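Local coordinates for protein succinyl-CoA ligase (ADP-forming) subunit alpha (Methanosaeta concilii, PDB 6HXI) that binds coenzyme A and combines a CoA-ligase family region with a largely helical region related to the citrate synthase C-terminal domain, at residues L368-K373 / I388-F393; E399-F404 / I549-S554. All coordinates share one frame; numbering follows the deposited sequence.

Both contacts belong to the C-terminal half of the chain, where helices predominate, and they follow one another in sequence: contact 1 closes before contact 2 opens. Their centres are 16 Å apart, and their nearest atoms come to about 5 Å without touching. The connection runs through consecutive helices. Helix 383-393 receives the small hairpin in contact 1, and Ile388 on it packs against Ile405 and Ile409 of helix 399-412, whose first turns make contact 2 with helix 540-555. Contact 1 also meets two other subunits, whereas contact 2 is internal to the chain. The coenzyme A pocket lined by residues between Gln21 and Gly179 lies in the N-terminal part and includes no residue of either contact.

Contact 1: L368-K373 / I388-F393; sequences LYAGKK and IGLLWF
Tyr369 and Ala370, at the tip of a tight hairpin, face Leu391 and Leu390 of helix 383-393, and the CA atoms of Ala370 and Leu390 come within 5.5 Å. A type I' turn from Tyr369 to Lys372 closes the hairpin, with backbone bonds in both directions between its end residues; Ala370 and Gly371 both have positive phi. Leu391 points CD1 squarely at one face of the Tyr369 ring, 4.1 Å from the ring centroid and 1° off the normal, a well-centred CH-pi contact. The other methyl, Leu391 CD2, lies 3.9 Å from Tyr369 CD1. With CG anti to the carbonyl carbon (chi1 -66°), Leu390 reaches the hairpin and brings CD1 to 4.1 Å from Tyr369 CB. Ala370 CB fits beside the helix backbone, 3.4 Å from Leu390 O and 4.0 Å from Leu390 CB. The aliphatic part of Lys372 borders the same leucine, its CD 4.4 Å from Leu390 CD1. Beyond the ring, Tyr369 OH is hydrogen-bonded to Gln410 O of a second subunit, while Pro611 and Ile616 of a third pack on Ala370 and Leu390. Cohesion between hairpin and helix is thus apolar, with no direct hydrogen bond, and the tyrosine carries its polar end into a subunit interface.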
ATOM      1  N   LEU B 368      17.949   1.236  21.804  1.00 26.86           N
ATOM      2  CA  LEU B 368      19.197   1.675  21.175  1.00 25.66           C
ATOM      3  C   LEU B 368      18.944   1.961  19.703  1.00 31.48           C
ATOM      4  O   LEU B 368      18.248   1.174  19.034  1.00 29.00           O
ATOM      5  CB  LEU B 368      20.252   0.547  21.268  1.00 26.19           C
ATOM      6  CG  LEU B 368      20.644   0.006  22.630  1.00 31.54           C
ATOM      7  CD1 LEU B 368      21.766  -1.001  22.477  1.00 33.19           C
ATOM      8  CD2 LEU B 368      21.197   1.104  23.534  1.00 31.43           C
ATOM      9  N   TYR B 369      19.503   3.062  19.187  1.00 29.69           N
ATOM     10  CA  TYR B 369      19.454   3.383  17.755  1.00 28.55           C
ATOM     11  C   TYR B 369      20.901   3.312  17.343  1.00 31.83           C
ATOM     12  O   TYR B 369      21.672   4.148  17.781  1.00 29.79           O
ATOM     13  CB  TYR B 369      18.930   4.830  17.469  1.00 27.70           C
ATOM     14  CG  TYR B 369      17.468   5.098  17.752  1.00 27.32           C
ATOM     15  CD1 TYR B 369      16.544   4.041  17.853  1.00 28.86           C
ATOM     16  CD2 TYR B 369      16.961   6.392  17.706  1.00 26.22           C
ATOM     17  CE1 TYR B 369      15.178   4.291  17.994  1.00 24.67           C
ATOM     18  CE2 TYR B 369      15.599   6.647  17.850  1.00 24.46           C
ATOM     19  CZ  TYR B 369      14.714   5.600  17.981  1.00 25.87           C
ATOM     20  OH  TYR B 369      13.405   5.913  18.187  1.00 27.26           O
ATOM     21  N   ALA B 370      21.273   2.295  16.547  1.00 31.04           N
ATOM     22  CA  ALA B 370      22.634   2.032  16.040  1.00 31.57           C
ATOM     23  C   ALA B 370      23.623   1.953  17.194  1.00 33.02           C
ATOM     24  O   ALA B 370      24.698   2.518  17.131  1.00 32.58           O
ATOM     25  CB  ALA B 370      23.065   3.098  15.005  1.00 31.33           C
ATOM     26  N   GLY B 371      23.197   1.325  18.275  1.00 29.02           N
ATOM     27  CA  GLY B 371      24.028   1.145  19.461  1.00 27.86           C
ATOM     28  C   GLY B 371      24.053   2.309  20.428  1.00 32.57           C
ATOM     29  O   GLY B 371      24.642   2.188  21.486  1.00 34.28           O
ATOM     30  N   LYS B 372      23.384   3.415  20.126  1.00 30.75           N
ATOM     31  CA  LYS B 372      23.371   4.603  21.008  1.00 30.84           C
ATOM     32  C   LYS B 372      22.019   4.614  21.787  1.00 35.42           C
ATOM     33  O   LYS B 372      20.955   4.440  21.181  1.00 31.89           O
ATOM     34  CB  LYS B 372      23.523   5.862  20.104  1.00 31.50           C
ATOM     35  CG  LYS B 372      23.900   7.123  20.798  1.00 58.58           C
ATOM     36  CD  LYS B 372      24.600   8.078  19.845  1.00 61.68           C
ATOM     37  CE  LYS B 372      24.997   9.354  20.559  1.00 77.81           C
ATOM     38  NZ  LYS B 372      26.090   9.138  21.552  1.00 84.48           N
ATOM     39  N   LYS B 373      22.065   4.760  23.119  1.00 33.04           N
ATOM     40  CA  LYS B 373      20.828   4.820  23.932  1.00 32.71           C
ATOM     41  C   LYS B 373      19.924   5.997  23.468  1.00 32.50           C
ATOM     42  O   LYS B 373      20.423   7.098  23.223  1.00 31.34           O
ATOM     43  CB  LYS B 373      21.165   5.019  25.416  1.00 35.88           C
ATOM     44  CG  LYS B 373      21.879   3.856  26.111  1.00 32.22           C
ATOM     45  CD  LYS B 373      22.584   4.410  27.360  1.00 45.72           C
ATOM     46  CE  LYS B 373      23.000   3.302  28.307  1.00 75.22           C
ATOM     47  NZ  LYS B 373      21.831   2.569  28.899  1.00 89.44           N
ATOM     48  N   ILE B 388      17.917   9.885  11.714  1.00 23.56           N
ATOM     49  CA  ILE B 388      17.999   9.290  10.374  1.00 24.11           C
ATOM     50  C   ILE B 388      19.454   8.867  10.111  1.00 30.37           C
ATOM     51  O   ILE B 388      19.672   7.790   9.591  1.00 31.08           O
ATOM     52  CB  ILE B 388      17.450  10.309   9.331  1.00 26.18           C
ATOM     53  CG1 ILE B 388      15.898  10.429   9.475  1.00 25.90           C
ATOM     54  CG2 ILE B 388      17.883   9.963   7.911  1.00 22.76           C
ATOM     55  CD1 ILE B 388      15.188  11.560   8.676  1.00 26.53           C
ATOM     56  N   GLY B 389      20.431   9.686  10.526  1.00 26.02           N
ATOM     57  CA  GLY B 389      21.836   9.345  10.399  1.00 25.22           C
ATOM     58  C   GLY B 389      22.137   8.021  11.063  1.00 28.93           C
ATOM     59  O   GLY B 389      22.781   7.157  10.465  1.00 30.50           O
ATOM     60  N   LEU B 390      21.595   7.808  12.260  1.00 24.55           N
ATOM     61  CA  LEU B 390      21.813   6.545  12.989  1.00 24.67           C
ATOM     62  C   LEU B 390      21.078   5.366  12.391  1.00 28.99           C
ATOM     63  O   LEU B 390      21.689   4.326  12.109  1.00 27.90           O
ATOM     64  CB  LEU B 390      21.392   6.702  14.466  1.00 24.49           C
ATOM     65  CG  LEU B 390      22.217   7.673  15.326  1.00 27.22           C
ATOM     66  CD1 LEU B 390      21.514   7.897  16.670  1.00 24.10           C
ATOM     67  CD2 LEU B 390      23.633   7.130  15.560  1.00 30.08           C
ATOM     68  N   LEU B 391      19.773   5.524  12.186  1.00 26.35           N
ATOM     69  CA  LEU B 391      18.903   4.444  11.690  1.00 24.66           C
ATOM     70  C   LEU B 391      19.094   4.068  10.249  1.00 26.68           C
ATOM     71  O   LEU B 391      18.898   2.902   9.925  1.00 22.61           O
ATOM     72  CB  LEU B 391      17.435   4.786  11.984  1.00 24.01           C
ATOM     73  CG  LEU B 391      17.114   4.782  13.505  1.00 28.30           C
ATOM     74  CD1 LEU B 391      15.719   5.242  13.753  1.00 30.11           C
ATOM     75  CD2 LEU B 391      17.326   3.380  14.133  1.00 28.09           C
ATOM     76  N   TRP B 392      19.476   5.019   9.367  1.00 24.49           N
ATOM     77  CA  TRP B 392      19.685   4.692   7.959  1.00 24.50           C
ATOM     78  C   TRP B 392      21.169   4.539   7.597  1.00 31.91           C
ATOM     79  O   TRP B 392      21.490   3.679   6.792  1.00 31.58           O
ATOM     80  CB  TRP B 392      19.074   5.749   7.016  1.00 24.03           C
ATOM     81  CG  TRP B 392      17.585   5.949   7.095  1.00 23.41           C
ATOM     82  CD1 TRP B 392      16.727   5.476   8.050  1.00 25.14           C
ATOM     83  CD2 TRP B 392      16.816   6.808   6.254  1.00 22.67           C
ATOM     84  NE1 TRP B 392      15.475   5.992   7.858  1.00 23.58           N
ATOM     85  CE2 TRP B 392      15.502   6.827   6.765  1.00 24.68           C
ATOM     86  CE3 TRP B 392      17.121   7.593   5.118  1.00 25.00           C
ATOM     87  CZ2 TRP B 392      14.479   7.577   6.169  1.00 24.33           C
ATOM     88  CZ3 TRP B 392      16.090   8.283   4.484  1.00 25.73           C
ATOM     89  CH2 TRP B 392      14.798   8.308   5.032  1.00 25.70           C
ATOM     90  N   PHE B 393      22.065   5.413   8.090  1.00 29.53           N
ATOM     91  CA  PHE B 393      23.462   5.317   7.638  1.00 29.38           C
ATOM     92  C   PHE B 393      24.372   4.722   8.663  1.00 33.98           C
ATOM     93  O   PHE B 393      25.545   4.499   8.365  1.00 33.33           O
ATOM     94  CB  PHE B 393      24.003   6.668   7.136  1.00 31.21           C
ATOM     95  CG  PHE B 393      23.109   7.349   6.133  1.00 33.91           C
ATOM     96  CD1 PHE B 393      22.048   8.160   6.550  1.00 38.15           C
ATOM     97  CD2 PHE B 393      23.325   7.201   4.775  1.00 36.61           C
ATOM     98  CE1 PHE B 393      21.199   8.775   5.624  1.00 37.11           C
ATOM     99  CE2 PHE B 393      22.484   7.834   3.846  1.00 38.72           C
ATOM    100  CZ  PHE B 393      21.424   8.600   4.282  1.00 36.50           C
TER

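Contact 2: E399-F404 / I549-S554; sequences EYAAHF and IDLMSS
Ala401 sits opposite Leu551 where helices 399-412 and 540-555 pack nearly antiparallel, the axes of the two segments 10.4 Å apart at an angle of 158°. Leu551 packs between the helices: Leu551 CG lies 3.8 Å from Ala401 CB, and Leu551 CD1 comes obliquely to 3.5 Å from Phe404 CD2. Phe404 also meets Phe513 edge-to-face, so aromatic packing continues beyond the helix pair. Toward the other end, Tyr400 has CG between the backbone N and the carbonyl carbon (chi1 72°), a rotamer that swings its ring across to Ser554. There Tyr400 OH is 3.1 Å from Ser554 CB, close packing rather than a hydrogen bond. A water at the ring edge, 2.8 Å from Tyr400 OH, weakly donates to Ser554 O and bridges the helices. The serine hydroxyl turns back on its own helix: Ser554 OG, also hydrogen-bonded to Ser515 OG, donates to Asp550 O at 2.9 Å from above the carbonyl plane, an oxygen that also accepts from Ser554 N. Within the citrate synthase-like region, then, a core of alanine, leucine and phenylalanine joins the two helices, and between these segments the polar link is indirect, through a water held weakly on the Ser554 side.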
ATOM      1  N   GLU B 399      26.770  18.102  12.575  1.00 31.17           N
ATOM      2  CA  GLU B 399      25.649  19.058  12.631  1.00 32.66           C
ATOM      3  C   GLU B 399      25.179  19.567  11.262  1.00 34.63           C
ATOM      4  O   GLU B 399      23.977  19.540  11.029  1.00 34.19           O
ATOM      5  CB  GLU B 399      25.963  20.242  13.578  1.00 36.14           C
ATOM      6  CG  GLU B 399      25.968  19.766  15.036  1.00 60.02           C
ATOM      7  CD  GLU B 399      26.243  20.773  16.132  1.00 85.62           C
ATOM      8  OE1 GLU B 399      25.733  21.914  16.034  1.00 72.20           O
ATOM      9  OE2 GLU B 399      26.907  20.393  17.127  1.00 84.48           O
ATOM     10  N   TYR B 400      26.093  19.950  10.339  1.00 30.60           N
ATOM     11  CA  TYR B 400      25.687  20.412   9.016  1.00 29.35           C
ATOM     12  C   TYR B 400      24.989  19.326   8.183  1.00 31.88           C
ATOM     13  O   TYR B 400      24.135  19.653   7.360  1.00 31.02           O
ATOM     14  CB  TYR B 400      26.848  21.051   8.200  1.00 30.75           C
ATOM     15  CG  TYR B 400      27.847  20.022   7.709  1.00 32.47           C
ATOM     16  CD1 TYR B 400      28.907  19.624   8.508  1.00 36.48           C
ATOM     17  CD2 TYR B 400      27.655  19.355   6.497  1.00 32.56           C
ATOM     18  CE1 TYR B 400      29.798  18.647   8.092  1.00 37.13           C
ATOM     19  CE2 TYR B 400      28.491  18.301   6.111  1.00 32.58           C
ATOM     20  CZ  TYR B 400      29.563  17.954   6.918  1.00 35.53           C
ATOM     21  OH  TYR B 400      30.502  17.016   6.565  1.00 35.46           O
ATOM     22  N   ALA B 401      25.390  18.055   8.346  1.00 27.95           N
ATOM     23  CA  ALA B 401      24.776  16.950   7.605  1.00 27.04           C
ATOM     24  C   ALA B 401      23.341  16.665   8.157  1.00 30.30           C
ATOM     25  O   ALA B 401      22.393  16.602   7.387  1.00 30.24           O
ATOM     26  CB  ALA B 401      25.667  15.696   7.684  1.00 27.34           C
ATOM     27  N   ALA B 402      23.182  16.552   9.487  1.00 28.35           N
ATOM     28  CA  ALA B 402      21.882  16.312  10.129  1.00 28.90           C
ATOM     29  C   ALA B 402      20.910  17.479   9.827  1.00 32.50           C
ATOM     30  O   ALA B 402      19.761  17.225   9.542  1.00 30.02           O
ATOM     31  CB  ALA B 402      22.076  16.155  11.637  1.00 29.88           C
ATOM     32  N   HIS B 403      21.384  18.737   9.814  1.00 31.35           N
ATOM     33  CA  HIS B 403      20.531  19.873   9.480  1.00 34.07           C
ATOM     34  C   HIS B 403      20.166  19.886   8.014  1.00 33.61           C
ATOM     35  O   HIS B 403      19.080  20.327   7.678  1.00 33.10           O
ATOM     36  CB  HIS B 403      21.197  21.200   9.870  1.00 39.18           C
ATOM     37  CG  HIS B 403      20.302  22.397   9.726  1.00 48.10           C
ATOM     38  ND1 HIS B 403      20.195  23.095   8.507  1.00 53.27           N
ATOM     39  CD2 HIS B 403      19.524  23.018  10.645  1.00 53.38           C
ATOM     40  CE1 HIS B 403      19.373  24.113   8.736  1.00 54.20           C
ATOM     41  NE2 HIS B 403      18.947  24.120  10.005  1.00 54.67           N
ATOM     42  N   PHE B 404      21.061  19.430   7.139  1.00 28.56           N
ATOM     43  CA  PHE B 404      20.762  19.325   5.725  1.00 26.87           C
ATOM     44  C   PHE B 404      19.622  18.335   5.492  1.00 29.21           C
ATOM     45  O   PHE B 404      18.702  18.629   4.741  1.00 26.66           O
ATOM     46  CB  PHE B 404      22.010  18.935   4.923  1.00 28.89           C
ATOM     47  CG  PHE B 404      21.777  18.960   3.443  1.00 30.05           C
ATOM     48  CD1 PHE B 404      21.647  20.168   2.761  1.00 33.34           C
ATOM     49  CD2 PHE B 404      21.625  17.778   2.729  1.00 31.15           C
ATOM     50  CE1 PHE B 404      21.381  20.186   1.377  1.00 33.09           C
ATOM     51  CE2 PHE B 404      21.376  17.803   1.341  1.00 34.57           C
ATOM     52  CZ  PHE B 404      21.230  19.001   0.688  1.00 31.95           C
ATOM     53  N   ILE B 549      25.426  13.397  -2.295  1.00 33.10           N
ATOM     54  CA  ILE B 549      26.748  12.808  -2.594  1.00 34.14           C
ATOM     55  C   ILE B 549      27.831  13.684  -1.936  1.00 37.48           C
ATOM     56  O   ILE B 549      28.759  13.156  -1.322  1.00 39.34           O
ATOM     57  CB  ILE B 549      27.028  12.647  -4.129  1.00 37.40           C
ATOM     58  CG1 ILE B 549      25.924  11.811  -4.849  1.00 35.80           C
ATOM     59  CG2 ILE B 549      28.463  12.091  -4.397  1.00 38.20           C
ATOM     60  CD1 ILE B 549      25.639  10.538  -4.209  1.00 35.42           C
ATOM     61  N   ASP B 550      27.721  15.016  -2.070  1.00 31.78           N
ATOM     62  CA  ASP B 550      28.691  15.933  -1.431  1.00 31.24           C
ATOM     63  C   ASP B 550      28.704  15.835   0.096  1.00 38.71           C
ATOM     64  O   ASP B 550      29.768  15.901   0.694  1.00 41.21           O
ATOM     65  CB  ASP B 550      28.477  17.358  -1.877  1.00 31.00           C
ATOM     66  CG  ASP B 550      29.064  17.622  -3.247  1.00 44.34           C
ATOM     67  OD1 ASP B 550      30.086  16.910  -3.632  1.00 40.68           O
ATOM     68  OD2 ASP B 550      28.545  18.543  -3.943  1.00 47.36           O
ATOM     69  N   LEU B 551      27.536  15.667   0.724  1.00 36.85           N
ATOM     70  CA  LEU B 551      27.396  15.509   2.175  1.00 36.19           C
ATOM     71  C   LEU B 551      28.192  14.240   2.599  1.00 39.34           C
ATOM     72  O   LEU B 551      28.976  14.269   3.560  1.00 37.93           O
ATOM     73  CB  LEU B 551      25.882  15.354   2.495  1.00 34.34           C
ATOM     74  CG  LEU B 551      25.470  15.172   3.955  1.00 38.34           C
ATOM     75  CD1 LEU B 551      24.032  15.603   4.155  1.00 37.49           C
ATOM     76  CD2 LEU B 551      25.518  13.703   4.372  1.00 40.35           C
ATOM     77  N   MET B 552      27.954  13.126   1.875  1.00 34.36           N
ATOM     78  CA  MET B 552      28.615  11.858   2.146  1.00 33.50           C
ATOM     79  C   MET B 552      30.126  11.939   1.959  1.00 37.27           C
ATOM     80  O   MET B 552      30.848  11.432   2.805  1.00 36.69           O
ATOM     81  CB  MET B 552      28.006  10.748   1.322  1.00 34.83           C
ATOM     82  CG  MET B 552      26.662  10.318   1.853  1.00 37.39           C
ATOM     83  SD  MET B 552      26.080   8.866   0.987  1.00 40.19           S
ATOM     84  CE  MET B 552      25.761   9.532  -0.601  1.00 37.28           C
ATOM     85  N   SER B 553      30.596  12.624   0.900  1.00 33.13           N
ATOM     86  CA  SER B 553      32.019  12.872   0.676  1.00 33.93           C
ATOM     87  C   SER B 553      32.584  13.788   1.778  1.00 42.42           C
ATOM     88  O   SER B 553      33.741  13.639   2.143  1.00 43.73           O
ATOM     89  CB  SER B 553      32.245  13.530  -0.682  1.00 36.46           C
ATOM     90  OG  SER B 553      31.895  12.631  -1.715  1.00 37.69           O
ATOM     91  N   SER B 554      31.783  14.743   2.294  1.00 41.94           N
ATOM     92  CA  SER B 554      32.215  15.647   3.387  1.00 41.30           C
ATOM     93  C   SER B 554      32.342  14.871   4.708  1.00 48.09           C
ATOM     94  O   SER B 554      33.270  15.148   5.444  1.00 46.38           O
ATOM     95  CB  SER B 554      31.264  16.825   3.554  1.00 39.89           C
ATOM     96  OG  SER B 554      31.251  17.680   2.426  1.00 51.75           O
TER
HETATM   97  O   HOH W   1      32.458  16.303   8.438  1.00 62.07           O